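PDB 3PPE: vascular endothelial cadherin from Gallus gallus, which mediates calcium-dependent homophilic adhesion between endothelial cells and contributes to coupling their junctions to actin fibres, this piece being its membrane-distal domains EC1 and EC2. Local coordinates for residues I75-R78 against S83-P86; A128-D133 against A182-G187; Y144-G149 against F153-S158. One frame throughout, in Å; residues are numbered along the deposited sequence.

Contact 1: residues I75-R78 against S83-P86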
loop_
_atom_site.group_PDB
_atom_site.type_symbol
_atom_site.label_atom_id
_atom_site.label_comp_id
_atom_site.label_asym_id
_atom_site.label_seq_id
_atom_site.Cartn_x
_atom_site.Cartn_y
_atom_site.Cartn_z
ATOM N N ILE A 75 6.902 20.449 1.733
ATOM C CA ILE A 75 5.560 20.959 1.478
ATOM C C ILE A 75 5.578 22.465 1.241
ATOM O O ILE A 75 6.019 23.233 2.096
ATOM C CB ILE A 75 4.606 20.644 2.647
ATOM C CG1 ILE A 75 3.166 20.996 2.268
ATOM C CG2 ILE A 75 5.032 21.395 3.898
ATOM C CD1 ILE A 75 2.131 20.447 3.226
ATOM N N ILE A 76 5.095 22.880 0.074
ATOM C CA ILE A 76 5.424 24.194 -0.467
ATOM C C ILE A 76 4.164 25.011 -0.736
ATOM O O ILE A 76 3.199 24.508 -1.310
ATOM C CB ILE A 76 6.239 24.081 -1.768
ATOM C CG1 ILE A 76 7.517 23.274 -1.530
ATOM C CG2 ILE A 76 6.569 25.463 -2.312
ATOM C CD1 ILE A 76 8.424 23.867 -0.473
ATOM N N ASP A 77 4.182 26.272 -0.317
ATOM C CA ASP A 77 3.148 27.222 -0.706
ATOM C C ASP A 77 3.278 27.610 -2.175
ATOM O O ASP A 77 4.215 28.309 -2.562
ATOM C CB ASP A 77 3.210 28.472 0.174
ATOM C CG ASP A 77 1.936 29.291 0.116
ATOM O OD1 ASP A 77 1.532 29.841 1.161
ATOM O OD2 ASP A 77 1.339 29.386 -0.977
ATOM N N ARG A 78 2.333 27.151 -2.990
ATOM C CA ARG A 78 2.432 27.296 -4.436
ATOM C C ARG A 78 2.102 28.721 -4.872
ATOM O O ARG A 78 2.287 29.083 -6.033
ATOM C CB ARG A 78 1.503 26.304 -5.139
ATOM C CG ARG A 78 0.026 26.538 -4.867
ATOM C CD ARG A 78 -0.793 25.291 -5.161
ATOM N NE ARG A 78 -1.640 25.457 -6.338
ATOM C CZ ARG A 78 -1.204 25.374 -7.591
ATOM N NH1 ARG A 78 0.075 25.124 -7.834
ATOM N NH2 ARG A 78 -2.047 25.540 -8.601
ATOM N N SER A 83 8.826 27.387 1.543
ATOM C CA SER A 83 8.824 26.111 2.250
ATOM C C SER A 83 8.107 26.227 3.591
ATOM O O SER A 83 8.470 27.048 4.433
ATOM C CB SER A 83 10.255 25.614 2.460
ATOM O OG SER A 83 10.883 25.328 1.223
ATOM N N LEU A 84 7.086 25.397 3.783
ATOM C CA LEU A 84 6.246 25.491 4.944
ATOM C C LEU A 84 6.723 24.564 6.094
ATOM O O LEU A 84 6.355 24.766 7.241
ATOM C CB LEU A 84 4.818 25.158 4.522
ATOM C CG LEU A 84 3.822 26.223 4.004
ATOM C CD1 LEU A 84 4.377 27.626 3.580
ATOM C CD2 LEU A 84 2.877 25.658 2.988
ATOM N N GLU A 85 7.565 23.582 5.786
ATOM C CA GLU A 85 8.083 22.643 6.760
ATOM C C GLU A 85 9.551 22.432 6.515
ATOM O O GLU A 85 10.016 22.662 5.398
ATOM C CB GLU A 85 7.416 21.259 6.573
ATOM C CG GLU A 85 5.914 21.225 6.867
ATOM C CD GLU A 85 5.616 20.927 8.330
ATOM O OE1 GLU A 85 6.431 21.287 9.196
ATOM O OE2 GLU A 85 4.554 20.337 8.600
ATOM N N PRO A 86 10.273 21.933 7.540
ATOM C CA PRO A 86 11.610 21.397 7.338
ATOM C C PRO A 86 11.472 20.174 6.428
ATOM O O PRO A 86 10.458 19.496 6.470
ATOM C CB PRO A 86 12.034 20.948 8.751
ATOM C CG PRO A 86 10.754 20.764 9.482
ATOM C CD PRO A 86 9.844 21.814 8.952
#
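In the beta hairpin of strands 68-77 and 82-95 of the first cadherin domain, Ile76 and Ser83 form an antiparallel, non-hydrogen-bonded pair with their CA atoms 4.8 Å apart. Beside this pair the backbone N of Leu84 donates to Ile75 O at 2.9 Å, with the acceptor carbonyl aimed almost straight at the donor (C=O...N 171°). Ile76 and Ser83 lie on one face of the sheet. CG1 of Ile76 stands opposite the carbonyl carbon (chi1 -57°), and a further bend at chi2 lays CD1 beside Ser83 OG, 3.3 Å away. Serine suits this exposed position, being short enough to leave room for the branched isoleucine. Leu84 instead turns toward the other strand. Its CB rests 3.8 Å from CG2 of buried Ile75, while CD1 reaches CB of Asp77 at 3.7 Å and CD2 comes to 3.6 Å from Asp77 N. Cutting this side chain back to an alanine would probably strip the CB and backbone N of Asp77 of the two methyls that lie against them. The carboxylate of Asp77 is engaged elsewhere, by Arg79 and Asn30. Beyond Leu84 the second subunit arrives: its Asp1 N hydrogen-bonds to Glu85 OE2 and its Trp2 NE1 to Pro86 O, within the domain-swapped adhesive interface. Strand 33-39 lies beside strand 68-77, its Ala33 touching both Ile75 and Leu84.

Contact 2: residues A128-D133 against A182-G187. With CA (calcium ion), chain D; CA (calcium ion), chain E.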
loop_
_atom_site.group_PDB
_atom_site.type_symbol
_atom_site.label_atom_id
_atom_site.label_comp_id
_atom_site.label_asym_id
_atom_site.label_seq_id
_atom_site.Cartn_x
_atom_site.Cartn_y
_atom_site.Cartn_z
ATOM N N ALA A 128 25.415 -23.044 -3.654
ATOM C CA ALA A 128 24.583 -22.265 -4.564
ATOM C C ALA A 128 24.088 -21.012 -3.833
ATOM O O ALA A 128 23.876 -21.045 -2.603
ATOM C CB ALA A 128 23.412 -23.102 -5.068
ATOM N N GLU A 129 23.965 -19.900 -4.559
ATOM C CA GLU A 129 23.541 -18.631 -3.955
ATOM C C GLU A 129 22.215 -18.252 -4.580
ATOM O O GLU A 129 21.977 -18.478 -5.759
ATOM C CB GLU A 129 24.554 -17.494 -4.192
ATOM C CG GLU A 129 25.987 -17.804 -3.799
ATOM C CD GLU A 129 26.960 -16.739 -4.288
ATOM O OE1 GLU A 129 26.856 -16.278 -5.471
ATOM O OE2 GLU A 129 27.839 -16.353 -3.485
ATOM N N ASP A 130 21.345 -17.708 -3.752
ATOM C CA ASP A 130 20.003 -17.330 -4.167
ATOM C C ASP A 130 19.937 -15.823 -4.001
ATOM O O ASP A 130 20.176 -15.320 -2.901
ATOM C CB ASP A 130 19.004 -18.003 -3.243
ATOM C CG ASP A 130 17.572 -17.811 -3.689
ATOM O OD1 ASP A 130 17.089 -16.658 -3.885
ATOM O OD2 ASP A 130 16.888 -18.819 -3.757
ATOM N N ALA A 131 19.586 -15.128 -5.083
ATOM C CA ALA A 131 19.630 -13.667 -5.147
ATOM C C ALA A 131 18.491 -12.947 -4.385
ATOM O O ALA A 131 18.510 -11.723 -4.242
ATOM C CB ALA A 131 19.640 -13.237 -6.601
ATOM N N ASP A 132 17.511 -13.696 -3.902
ATOM C CA ASP A 132 16.430 -13.114 -3.109
ATOM C C ASP A 132 16.931 -12.619 -1.754
ATOM O O ASP A 132 18.108 -12.801 -1.391
ATOM C CB ASP A 132 15.221 -14.065 -2.993
ATOM C CG ASP A 132 14.602 -14.345 -4.335
ATOM O OD1 ASP A 132 14.388 -13.373 -5.064
ATOM O OD2 ASP A 132 14.359 -15.526 -4.715
ATOM N N ASP A 133 16.036 -11.988 -1.001
ATOM C CA ASP A 133 16.405 -11.356 0.260
ATOM C C ASP A 133 16.498 -12.382 1.385
ATOM O O ASP A 133 15.523 -13.063 1.698
ATOM C CB ASP A 133 15.398 -10.264 0.628
ATOM C CG ASP A 133 15.849 -9.429 1.809
ATOM O OD1 ASP A 133 15.304 -8.321 2.000
ATOM O OD2 ASP A 133 16.750 -9.879 2.548
ATOM N N ALA A 182 20.205 -27.604 -6.514
ATOM C CA ALA A 182 19.838 -26.722 -5.413
ATOM C C ALA A 182 18.447 -26.131 -5.617
ATOM O O ALA A 182 17.956 -26.048 -6.743
ATOM C CB ALA A 182 20.869 -25.617 -5.251
ATOM N N LYS A 183 17.818 -25.719 -4.522
ATOM C CA LYS A 183 16.395 -25.394 -4.531
ATOM C C LYS A 183 15.975 -24.723 -3.229
ATOM O O LYS A 183 16.084 -25.310 -2.153
ATOM C CB LYS A 183 15.560 -26.653 -4.769
ATOM C CG LYS A 183 14.072 -26.464 -4.527
ATOM C CD LYS A 183 13.276 -27.661 -5.023
ATOM C CE LYS A 183 13.657 -28.926 -4.274
ATOM N NZ LYS A 183 12.771 -29.167 -3.102
ATOM N N ASP A 184 15.492 -23.488 -3.334
ATOM C CA ASP A 184 15.140 -22.701 -2.159
ATOM C C ASP A 184 13.902 -23.264 -1.469
ATOM O O ASP A 184 13.147 -24.036 -2.060
ATOM C CB ASP A 184 14.909 -21.238 -2.543
ATOM C CG ASP A 184 13.584 -21.024 -3.250
ATOM O OD1 ASP A 184 13.423 -19.975 -3.910
ATOM O OD2 ASP A 184 12.704 -21.904 -3.145
ATOM N N ALA A 185 13.699 -22.872 -0.216
ATOM C CA ALA A 185 12.810 -23.600 0.681
ATOM C C ALA A 185 11.362 -23.515 0.210
ATOM O O ALA A 185 10.501 -24.259 0.679
ATOM C CB ALA A 185 12.939 -23.073 2.102
ATOM N N LEU A 186 11.100 -22.601 -0.719
ATOM C CA LEU A 186 9.762 -22.436 -1.276
ATOM C C LEU A 186 9.607 -23.212 -2.579
ATOM O O LEU A 186 8.521 -23.265 -3.156
ATOM C CB LEU A 186 9.458 -20.955 -1.506
ATOM C CG LEU A 186 9.165 -20.121 -0.258
ATOM C CD1 LEU A 186 10.455 -19.773 0.470
ATOM C CD2 LEU A 186 8.394 -18.861 -0.622
ATOM N N GLY A 187 10.700 -23.813 -3.038
ATOM C CA GLY A 187 10.632 -24.851 -4.050
ATOM C C GLY A 187 11.184 -24.393 -5.387
ATOM O O GLY A 187 11.124 -25.123 -6.376
HETATM CA CA CA D . 14.734 -17.709 -3.901
HETATM CA CA CA E . 13.269 -11.223 -5.197
#
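Asp130, Asp132 and Asp184 converge on one calcium ion of the EC1-EC2 junction. Asp130 grips it with both oxygens, OD1 at 2.6 Å and OD2 at 2.4 Å. Asp132 adds OD2 at 2.4 Å, and from the other segment Asp184 OD1 closes in at 2.6 Å. Asn98 OD1, Asn100 O and His139 O complete the seven ligands, so linker and second domain share the ion. Asp132 also bridges: its OD1 binds the neighbouring calcium at 2.4 Å, where Glu11, Glu64, Asp96, Ile97 and Asp99 are the other ligand residues. The carboxylate planes of Asp130 and Asp184 lie only 24° apart, and Asp130 OD2 passes 3.4 Å from Asp184 CB.

Local turns help to place two of these carboxylates, those of Asp130 and Asp184. In an Asx turn Asp132 N donates to the anti lone pair of Asp130 OD1 (3.0 Å, 160°), tying together the two acids of the cadherin Asp-Ala-Asp motif. Asp184 holds CG between its backbone N and carbonyl carbon (chi1 75°); OD1 thereby faces the ion, while OD2 looks back to Leu188 and, by weak bonds, to the amides of Leu186 and Gly187. Gly187 ends the type I turn with backbone angles that favour glycine. Deeper in the domain, the small side chains of Ala128 and Ala182 let the strands pack CB to CB at 3.6 Å. Three carboxylates brought this close would be expected to repel one another without the cation, consistent with a junction that needs calcium to be rigid.

Contact 3: residues Y144-G149 against F153-S158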
loop_
_atom_site.group_PDB
_atom_site.type_symbol
_atom_site.label_atom_id
_atom_site.label_comp_id
_atom_site.label_asym_id
_atom_site.label_seq_id
_atom_site.Cartn_x
_atom_site.Cartn_y
_atom_site.Cartn_z
ATOM N N TYR A 144 19.827 -28.724 -0.832
ATOM C CA TYR A 144 20.619 -29.429 -1.834
ATOM C C TYR A 144 20.173 -30.892 -1.918
ATOM O O TYR A 144 19.825 -31.476 -0.909
ATOM C CB TYR A 144 22.097 -29.400 -1.417
ATOM C CG TYR A 144 22.725 -28.021 -1.343
ATOM C CD1 TYR A 144 22.678 -27.275 -0.167
ATOM C CD2 TYR A 144 23.328 -27.453 -2.466
ATOM C CE1 TYR A 144 23.256 -25.981 -0.089
ATOM C CE2 TYR A 144 23.930 -26.134 -2.400
ATOM C CZ TYR A 144 23.897 -25.444 -1.215
ATOM O OH TYR A 144 24.444 -24.193 -1.133
ATOM N N GLN A 145 20.261 -31.476 -3.119
ATOM C CA GLN A 145 19.943 -32.862 -3.334
ATOM C C GLN A 145 20.983 -33.411 -4.329
ATOM O O GLN A 145 21.416 -32.704 -5.242
ATOM C CB GLN A 145 18.490 -32.922 -3.892
ATOM C CG GLN A 145 17.936 -34.291 -4.256
ATOM C CD GLN A 145 16.497 -34.217 -4.893
ATOM O OE1 GLN A 145 15.969 -33.115 -5.218
ATOM N NE2 GLN A 145 15.891 -35.391 -5.099
ATOM N N ILE A 146 21.426 -34.647 -4.134
ATOM C CA ILE A 146 22.184 -35.335 -5.181
ATOM C C ILE A 146 21.175 -36.083 -6.057
ATOM O O ILE A 146 20.352 -36.853 -5.544
ATOM C CB ILE A 146 23.254 -36.297 -4.620
ATOM C CG1 ILE A 146 24.315 -35.491 -3.836
ATOM C CG2 ILE A 146 23.937 -37.117 -5.783
ATOM C CD1 ILE A 146 25.313 -36.395 -3.149
ATOM N N ILE A 147 21.200 -35.814 -7.362
ATOM C CA ILE A 147 20.196 -36.381 -8.252
ATOM C C ILE A 147 20.823 -37.437 -9.184
ATOM O O ILE A 147 20.122 -38.129 -9.927
ATOM C CB ILE A 147 19.434 -35.267 -9.073
ATOM C CG1 ILE A 147 20.378 -34.470 -9.961
ATOM C CG2 ILE A 147 18.610 -34.293 -8.148
ATOM C CD1 ILE A 147 19.612 -33.409 -10.822
ATOM N N LYS A 148 22.153 -37.536 -9.179
ATOM C CA LYS A 148 22.839 -38.651 -9.823
ATOM C C LYS A 148 24.020 -39.033 -8.956
ATOM O O LYS A 148 24.852 -38.177 -8.680
ATOM C CB LYS A 148 23.297 -38.281 -11.249
ATOM C CG LYS A 148 24.156 -39.371 -11.953
ATOM C CD LYS A 148 24.543 -38.967 -13.402
ATOM C CE LYS A 148 25.994 -38.398 -13.522
ATOM N NZ LYS A 148 27.126 -39.405 -13.688
ATOM N N GLY A 149 24.089 -40.297 -8.516
ATOM C CA GLY A 149 25.191 -40.733 -7.608
ATOM C C GLY A 149 24.878 -40.755 -6.120
ATOM O O GLY A 149 25.773 -40.864 -5.275
ATOM N N PHE A 153 27.201 -41.096 -2.407
ATOM C CA PHE A 153 27.432 -39.859 -1.625
ATOM C C PHE A 153 26.116 -39.231 -1.196
ATOM O O PHE A 153 25.134 -39.359 -1.888
ATOM C CB PHE A 153 28.252 -38.814 -2.441
ATOM C CG PHE A 153 29.597 -39.336 -2.872
ATOM C CD1 PHE A 153 29.739 -40.014 -4.098
ATOM C CD2 PHE A 153 30.689 -39.257 -2.022
ATOM C CE1 PHE A 153 30.971 -40.555 -4.480
ATOM C CE2 PHE A 153 31.949 -39.792 -2.411
ATOM C CZ PHE A 153 32.077 -40.445 -3.640
ATOM N N THR A 154 26.118 -38.568 -0.054
ATOM C CA THR A 154 24.967 -37.791 0.386
ATOM C C THR A 154 25.363 -36.323 0.447
ATOM O O THR A 154 26.541 -35.981 0.421
ATOM C CB THR A 154 24.414 -38.248 1.774
ATOM O OG1 THR A 154 25.366 -37.994 2.810
ATOM C CG2 THR A 154 23.991 -39.761 1.754
ATOM N N VAL A 155 24.380 -35.438 0.517
ATOM C CA VAL A 155 24.688 -34.030 0.698
ATOM C C VAL A 155 23.801 -33.485 1.813
ATOM O O VAL A 155 22.631 -33.883 1.914
ATOM C CB VAL A 155 24.473 -33.236 -0.617
ATOM C CG1 VAL A 155 22.988 -33.303 -1.072
ATOM C CG2 VAL A 155 24.872 -31.764 -0.429
ATOM N N ASP A 156 24.336 -32.610 2.670
ATOM C CA ASP A 156 23.485 -31.997 3.694
ATOM C C ASP A 156 22.928 -30.665 3.160
ATOM O O ASP A 156 23.258 -30.255 2.049
ATOM C CB ASP A 156 24.159 -31.874 5.072
ATOM C CG ASP A 156 25.281 -30.847 5.135
ATOM O OD1 ASP A 156 25.405 -29.920 4.298
ATOM O OD2 ASP A 156 26.081 -30.972 6.089
ATOM N N ASP A 157 22.100 -29.972 3.939
ATOM C CA ASP A 157 21.476 -28.766 3.390
ATOM C C ASP A 157 22.397 -27.528 3.515
ATOM O O ASP A 157 21.982 -26.397 3.155
ATOM C CB ASP A 157 20.045 -28.577 3.956
ATOM C CG ASP A 157 19.005 -29.456 3.243
ATOM O OD1 ASP A 157 19.105 -29.702 1.985
ATOM O OD2 ASP A 157 18.086 -29.910 3.954
ATOM N N SER A 158 23.650 -27.736 3.987
ATOM C CA SER A 158 24.731 -26.750 3.794
ATOM C C SER A 158 25.566 -26.984 2.521
ATOM O O SER A 158 26.497 -26.237 2.257
ATOM C CB SER A 158 25.691 -26.701 4.985
ATOM O OG SER A 158 25.069 -26.045 6.100
HETATM O O HOH W 1 20.203 -32.827 1.712
#
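Strands 144-146 and 153-155 run nearly antiparallel, 167° between their directions, yet their axes approach no closer than 6.4 Å and they are edge strands of different sheets of the EC2 sandwich. Direct hydrogen bonds therefore sit toward the ends: Phe153 N to Gly149 O at 3.2 Å, in the carbonyl plane, and Tyr144 N to Asp157 OD1 at 3.1 Å. This carboxylate oxygen is met on its anti side, 18° out of plane, and stands in for the carbonyl that a paired strand would offer.

Between these points the gap is filled by side chains. Val155 has CG1 between its backbone N and carbonyl carbon (chi1 62°), which carries that methyl to 3.8 Å from Ile146 CG1 and leaves CG2 to meet Tyr144 CB, also at 3.8 Å. CD1 of Ile146 lies against the backbone carbonyl of Phe153 and beside its CB. The branched residues suit a space too wide for backbone pairing. The Tyr144 ring turns an edge to Asp157 O, in plane and 3.5 Å from CD1, and its hydroxyl reaches on to Ala128 N. Asp156 OD1 closes an Asx turn, accepting from Ser158 N above the carboxylate plane, and also accepts from Val160 N.

A water sits 3.0 Å from Tyr144 O and 2.7 Å from Val155 O, placed to donate to either. Branched apolar side chains thus join the two edges, while one backbone bond, one acid and a water serve polar backbone atoms.

The contacts follow the long axis of the two-domain rod. Contact 1 lies in EC1, at the swapped dimer interface, with its centre 46 Å from that of contact 2 and 61 Å from that of contact 3; it touches neither. Contact 2 supplies EC2 ligands to the calcium junction. Contact 3 falls between its two segments in sequence, and the centres of the two are 15 Å apart. They meet directly: Tyr144 OH approaches Ala128 N at 2.9 Å, a probable hydrogen bond, and the same ring packs on Ala182. The Tyr144 side chain lies about 12 Å from a calcium ion, so contact 3 belongs to the sandwich behind the metal site.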